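Local coordinates for protein sialyltransferase 0160 (Photobacterium damselae, PDB 4R84) that catalyses, as a GT-B glycosyltransferase, the transfer of sialic acid from a CMP-activated donor to a carbohydrate acceptor, probably the galactose end of a glycan, at residues F57-W62 with K99-D104; R196-F201 with K224-H229. One frame throughout, in Å; residues are numbered along the deposited sequence.

Contact 1. Residues F57-W62 with K99-D104; sequences FLSHSW and KGITGD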
loop_
_atom_site.group_PDB
_atom_site.type_symbol
_atom_site.label_atom_id
_atom_site.label_comp_id
_atom_site.label_asym_id
_atom_site.label_seq_id
_atom_site.Cartn_x
_atom_site.Cartn_y
_atom_site.Cartn_z
ATOM N N PHE A 57 21.654 29.629 33.456
ATOM C CA PHE A 57 21.114 29.312 34.778
ATOM C C PHE A 57 22.054 29.727 35.899
ATOM O O PHE A 57 23.261 29.817 35.702
ATOM C CB PHE A 57 20.846 27.810 34.903
ATOM C CG PHE A 57 19.933 27.265 33.847
ATOM C CD1 PHE A 57 20.446 26.854 32.627
ATOM C CD2 PHE A 57 18.571 27.150 34.074
ATOM C CE1 PHE A 57 19.622 26.352 31.646
ATOM C CE2 PHE A 57 17.734 26.640 33.096
ATOM C CZ PHE A 57 18.257 26.244 31.882
ATOM N N LEU A 58 21.496 29.975 37.079
ATOM C CA LEU A 58 22.309 30.185 38.265
ATOM C C LEU A 58 23.052 28.896 38.609
ATOM O O LEU A 58 24.228 28.915 38.963
ATOM C CB LEU A 58 21.451 30.649 39.444
ATOM C CG LEU A 58 20.837 32.044 39.323
ATOM C CD1 LEU A 58 19.848 32.283 40.441
ATOM C CD2 LEU A 58 21.936 33.103 39.352
ATOM N N SER A 59 22.340 27.777 38.522
ATOM C CA SER A 59 22.947 26.463 38.686
ATOM C C SER A 59 22.228 25.452 37.791
ATOM O O SER A 59 21.079 25.661 37.419
ATOM C CB SER A 59 22.899 26.027 40.150
ATOM O OG SER A 59 21.560 25.911 40.596
ATOM N N HIS A 60 22.911 24.371 37.441
ATOM C CA HIS A 60 22.326 23.386 36.523
ATOM C C HIS A 60 23.063 22.058 36.604
ATOM O O HIS A 60 24.228 22.007 37.000
ATOM C CB HIS A 60 22.338 23.929 35.092
ATOM C CG HIS A 60 23.696 24.342 34.608
ATOM N ND1 HIS A 60 24.617 23.448 34.105
ATOM C CD2 HIS A 60 24.290 25.560 34.558
ATOM C CE1 HIS A 60 25.716 24.097 33.761
ATOM N NE2 HIS A 60 25.545 25.380 34.028
ATOM N N SER A 61 22.375 20.975 36.236
ATOM C CA SER A 61 23.001 19.658 36.247
ATOM C C SER A 61 22.223 18.652 35.408
ATOM O O SER A 61 21.017 18.783 35.246
ATOM C CB SER A 61 23.115 19.131 37.672
ATOM O OG SER A 61 21.830 18.908 38.206
ATOM N N TRP A 62 22.952 17.678 34.870
ATOM C CA TRP A 62 22.369 16.481 34.266
ATOM C C TRP A 62 22.675 15.294 35.169
ATOM O O TRP A 62 23.750 15.227 35.781
ATOM C CB TRP A 62 22.944 16.220 32.869
ATOM C CG TRP A 62 22.360 17.028 31.749
ATOM C CD1 TRP A 62 22.917 18.127 31.154
ATOM C CD2 TRP A 62 21.124 16.792 31.080
ATOM N NE1 TRP A 62 22.096 18.589 30.157
ATOM C CE2 TRP A 62 20.989 17.784 30.089
ATOM C CE3 TRP A 62 20.124 15.831 31.211
ATOM C CZ2 TRP A 62 19.886 17.850 29.248
ATOM C CZ3 TRP A 62 19.022 15.899 30.378
ATOM C CH2 TRP A 62 18.916 16.895 29.403
ATOM N N LYS A 99 18.227 19.593 35.552
ATOM C CA LYS A 99 17.664 20.536 36.509
ATOM C C LYS A 99 18.388 21.862 36.375
ATOM O O LYS A 99 19.610 21.910 36.437
ATOM C CB LYS A 99 17.787 20.017 37.945
ATOM C CG LYS A 99 16.914 18.815 38.247
ATOM C CD LYS A 99 17.224 18.216 39.610
ATOM C CE LYS A 99 16.390 16.967 39.852
ATOM N NZ LYS A 99 16.804 16.249 41.087
ATOM N N GLY A 100 17.632 22.934 36.172
ATOM C CA GLY A 100 18.227 24.253 36.062
ATOM C C GLY A 100 17.446 25.229 36.915
ATOM O O GLY A 100 16.216 25.267 36.883
ATOM N N ILE A 101 18.170 26.055 37.659
ATOM C CA ILE A 101 17.530 26.997 38.554
ATOM C C ILE A 101 17.962 28.402 38.199
ATOM O O ILE A 101 19.147 28.665 38.021
ATOM C CB ILE A 101 17.877 26.685 40.022
ATOM C CG1 ILE A 101 17.436 25.262 40.375
ATOM C CG2 ILE A 101 17.223 27.684 40.951
ATOM C CD1 ILE A 101 17.987 24.757 41.693
ATOM N N THR A 102 16.994 29.297 38.061
ATOM C CA THR A 102 17.292 30.713 37.913
ATOM C C THR A 102 16.800 31.395 39.178
ATOM O O THR A 102 16.472 30.725 40.154
ATOM C CB THR A 102 16.628 31.335 36.679
ATOM O OG1 THR A 102 15.203 31.342 36.840
ATOM C CG2 THR A 102 17.022 30.570 35.414
ATOM N N GLY A 103 16.731 32.721 39.165
ATOM C CA GLY A 103 16.348 33.445 40.361
ATOM C C GLY A 103 14.918 33.229 40.817
ATOM O O GLY A 103 14.638 33.268 42.014
ATOM N N ASP A 104 14.014 32.986 39.870
ATOM C CA ASP A 104 12.597 32.865 40.195
ATOM C C ASP A 104 11.959 31.616 39.589
ATOM O O ASP A 104 10.764 31.385 39.743
ATOM C CB ASP A 104 11.835 34.108 39.734
ATOM C CG ASP A 104 11.717 34.190 38.227
ATOM O OD1 ASP A 104 12.658 33.755 37.528
ATOM O OD2 ASP A 104 10.672 34.675 37.743
HETATM O O HOH W 1 20.789 21.178 39.432
#
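With CG placed opposite its own carbonyl carbon (chi1 -56°), the ring of Phe-57 comes up obliquely against the backbone of Gly-100 and brings CD2 to 3.5 Å from Gly-100 CA. The same kind of first torsion in Leu-58 (chi1 -68°) sends its CD1 branch along the far end of the contact, where it lies 3.4 Å from Gly-103 N. Gly-100 has no side chain to keep the ring off its backbone, and the methyl CG2 of Thr-102 borders Phe-57 CD2 at 4.0 Å; Phe-98 meets the same ring edge-to-face. From this end the strands run on antiparallel, and Ser-61 and Lys-99 form a hydrogen-bonded pair with both backbone bonds at 2.9 Å, Lys-99 N to Ser-61 O and Ser-61 N to Lys-99 O. Ile-101 N likewise donates to Ser-59 O, almost straight at 170°. The return bond is split: Leu-58 and Ser-59 both face Ile-101, a classic beta bulge, and their two N-H groups share Ile-101 O through weak bonds. The bulge marks the start of strand 59-66 at the surface of the beta-rich, PKD-like N-terminal part of the chain, and strand 92-101 also pairs antiparallel with 106-125. Opposite the face of Phe-57 and His-60, Ser-59, Ser-61, Lys-99 and Ile-101 make a mixed, largely polar face. There Ser-59 OG rests 3.8 Å from Ile-101 CB, and a water joins Ser-61 OG to Lys-99 O, its bond to the carbonyl being weak.

Contact 2. Residues R196-F201 with K224-H229; sequences RLNIEF and KVKISH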
loop_
_atom_site.group_PDB
_atom_site.type_symbol
_atom_site.label_atom_id
_atom_site.label_comp_id
_atom_site.label_asym_id
_atom_site.label_seq_id
_atom_site.Cartn_x
_atom_site.Cartn_y
_atom_site.Cartn_z
ATOM N N ARG A 196 22.242 -5.431 14.938
ATOM C CA ARG A 196 20.896 -6.008 15.017
ATOM C C ARG A 196 20.062 -5.413 13.896
ATOM O O ARG A 196 20.372 -4.324 13.431
ATOM C CB ARG A 196 20.236 -5.706 16.375
ATOM C CG ARG A 196 20.808 -6.418 17.573
ATOM C CD ARG A 196 19.934 -6.172 18.796
ATOM N NE ARG A 196 19.941 -4.777 19.241
ATOM C CZ ARG A 196 18.859 -4.119 19.670
ATOM N NH1 ARG A 196 17.671 -4.711 19.656
ATOM N NH2 ARG A 196 18.954 -2.850 20.069
ATOM N N LEU A 197 19.008 -6.099 13.461
ATOM C CA LEU A 197 18.162 -5.541 12.411
ATOM C C LEU A 197 16.706 -5.978 12.545
ATOM O O LEU A 197 16.432 -7.155 12.754
ATOM C CB LEU A 197 18.699 -5.947 11.027
ATOM C CG LEU A 197 17.883 -5.413 9.839
ATOM C CD1 LEU A 197 18.029 -3.886 9.765
ATOM C CD2 LEU A 197 18.330 -6.093 8.542
ATOM N N ASN A 198 15.789 -5.012 12.439
ATOM C CA ASN A 198 14.374 -5.294 12.236
ATOM C C ASN A 198 14.032 -5.115 10.766
ATOM O O ASN A 198 14.412 -4.121 10.146
ATOM C CB ASN A 198 13.492 -4.368 13.073
ATOM C CG ASN A 198 13.555 -4.684 14.549
ATOM O OD1 ASN A 198 13.626 -5.847 14.947
ATOM N ND2 ASN A 198 13.551 -3.648 15.369
ATOM N N ILE A 199 13.296 -6.069 10.214
ATOM C CA ILE A 199 12.833 -5.935 8.843
ATOM C C ILE A 199 11.320 -5.838 8.827
ATOM O O ILE A 199 10.639 -6.635 9.470
ATOM C CB ILE A 199 13.286 -7.121 7.962
ATOM C CG1 ILE A 199 14.815 -7.186 7.882
ATOM C CG2 ILE A 199 12.650 -7.031 6.567
ATOM C CD1 ILE A 199 15.337 -8.437 7.194
ATOM N N GLU A 200 10.809 -4.823 8.136
ATOM C CA GLU A 200 9.374 -4.682 7.881
ATOM C C GLU A 200 9.104 -5.012 6.425
ATOM O O GLU A 200 9.759 -4.448 5.547
ATOM C CB GLU A 200 8.897 -3.269 8.178
ATOM C CG GLU A 200 8.883 -2.894 9.652
ATOM C CD GLU A 200 8.607 -1.420 9.876
ATOM O OE1 GLU A 200 8.400 -0.668 8.898
ATOM O OE2 GLU A 200 8.619 -0.996 11.046
ATOM N N PHE A 201 8.132 -5.894 6.160
ATOM C CA PHE A 201 7.782 -6.270 4.793
ATOM C C PHE A 201 6.478 -5.617 4.366
ATOM O O PHE A 201 5.572 -5.470 5.179
ATOM C CB PHE A 201 7.625 -7.782 4.655
ATOM C CG PHE A 201 8.914 -8.539 4.703
ATOM C CD1 PHE A 201 9.931 -8.277 3.787
ATOM C CD2 PHE A 201 9.075 -9.577 5.607
ATOM C CE1 PHE A 201 11.116 -9.011 3.821
ATOM C CE2 PHE A 201 10.255 -10.318 5.636
ATOM C CZ PHE A 201 11.270 -10.032 4.734
ATOM N N LYS A 224 20.027 -12.178 15.210
ATOM C CA LYS A 224 20.109 -10.724 15.341
ATOM C C LYS A 224 19.120 -10.032 14.394
ATOM O O LYS A 224 18.947 -8.815 14.472
ATOM C CB LYS A 224 21.519 -10.222 15.054
ATOM C CG LYS A 224 21.843 -10.115 13.578
ATOM C CD LYS A 224 23.265 -9.643 13.331
ATOM C CE LYS A 224 23.575 -9.604 11.839
ATOM N NZ LYS A 224 24.923 -9.033 11.572
ATOM N N VAL A 225 18.488 -10.811 13.512
ATOM C CA VAL A 225 17.533 -10.277 12.520
ATOM C C VAL A 225 16.117 -10.690 12.889
ATOM O O VAL A 225 15.839 -11.876 13.072
ATOM C CB VAL A 225 17.853 -10.782 11.098
ATOM C CG1 VAL A 225 16.835 -10.238 10.089
ATOM C CG2 VAL A 225 19.259 -10.385 10.700
ATOM N N LYS A 226 15.225 -9.717 13.003
ATOM C CA LYS A 226 13.837 -10.006 13.337
ATOM C C LYS A 226 12.926 -9.453 12.260
ATOM O O LYS A 226 13.078 -8.304 11.851
ATOM C CB LYS A 226 13.460 -9.402 14.691
ATOM C CG LYS A 226 12.033 -9.718 15.144
ATOM C CD LYS A 226 11.807 -9.357 16.605
ATOM C CE LYS A 226 10.319 -9.270 16.947
ATOM N NZ LYS A 226 9.713 -8.021 16.391
ATOM N N ILE A 227 11.975 -10.269 11.822
ATOM C CA ILE A 227 10.905 -9.782 10.959
ATOM C C ILE A 227 9.887 -9.142 11.893
ATOM O O ILE A 227 9.150 -9.838 12.606
ATOM C CB ILE A 227 10.260 -10.892 10.131
ATOM C CG1 ILE A 227 11.319 -11.758 9.432
ATOM C CG2 ILE A 227 9.274 -10.301 9.123
ATOM C CD1 ILE A 227 12.337 -10.974 8.578
ATOM N N SER A 228 9.888 -7.815 11.947
ATOM C CA SER A 228 9.113 -7.120 12.965
ATOM C C SER A 228 7.667 -6.859 12.535
ATOM O O SER A 228 6.800 -6.641 13.370
ATOM C CB SER A 228 9.790 -5.802 13.339
ATOM O OG SER A 228 9.987 -4.959 12.210
ATOM N N HIS A 229 7.416 -6.828 11.236
ATOM C CA HIS A 229 6.064 -6.551 10.751
ATOM C C HIS A 229 5.885 -6.941 9.286
ATOM O O HIS A 229 6.805 -6.806 8.487
ATOM C CB HIS A 229 5.731 -5.074 10.899
ATOM C CG HIS A 229 4.264 -4.797 10.915
ATOM N ND1 HIS A 229 3.550 -4.492 9.774
ATOM C CD2 HIS A 229 3.366 -4.816 11.928
ATOM C CE1 HIS A 229 2.280 -4.317 10.088
ATOM N NE2 HIS A 229 2.140 -4.509 11.387
HETATM O O HOH W 2 16.493 -7.214 16.161
HETATM O O HOH W 3 9.324 -2.531 12.870
HETATM O O HOH W 4 5.123 -3.933 7.507
#
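Ile-227 packs its CG2 and CD1 branches against the Phe-201 ring, with CG2 3.6 Å from Phe-201 CD2, while CD1 also reaches Ile-199 CB. Ile-199 CD1 carries the apolar row on to Val-225 CG1 at 3.7 Å. This close-packed face, which includes Leu-197, is covered by helices 181-192 and 213-219, as expected of a parallel Rossmann-type sheet in a GT-B enzyme. The other face is looser and wetter. Asn-198 and Lys-226 lie side by side there, Asn-198 OD1 3.6 Å from Lys-226 CB, and one water links Glu-200 OE2 to Ser-228 OG. Because Ser-228 OG sits between its own backbone N and carbonyl carbon (chi1 57°), it comes within 3.5 Å of Glu-200 CG. The strands are in register until a beta bulge after Ile-199, where Ser-228 N bonds to Ile-199 O and the next pairing is Glu-200 with His-229. Beyond it, Phe-201 N donates to His-229 O at 2.8 Å, and another water connects Phe-201 O with His-229 ND1. Since Glu-200 OE1 is held by Tyr-202 OH while OE2 accepts from water, the carboxylate is gripped through both oxygens, which would favour its charged form.

In the fold
Both contacts pair strands linked through the long, broken strand 106-125, which pairs with 92-101 and with 197-204, but they share no strand. Contact 1 joins 59-66 to 92-101 antiparallel, its centre about 50 Å from the centre of the chain; contact 2 joins 197-204 to 225-233 in parallel, its centre about 19 Å from it. Their nearest atoms are about 21 Å apart. Contact 1 is a surface contact in the PKD-like region, where one aromatic ring of a small aromatic cluster packs against the backbone of a glycine. Contact 2, partly buried in the sialyltransferase region, instead buries branched aliphatic and aromatic side chains beneath helices on one face and keeps polar groups on the other. A classic bulge opens the pairing of contact 1, whereas a bulge shifts the register within contact 2.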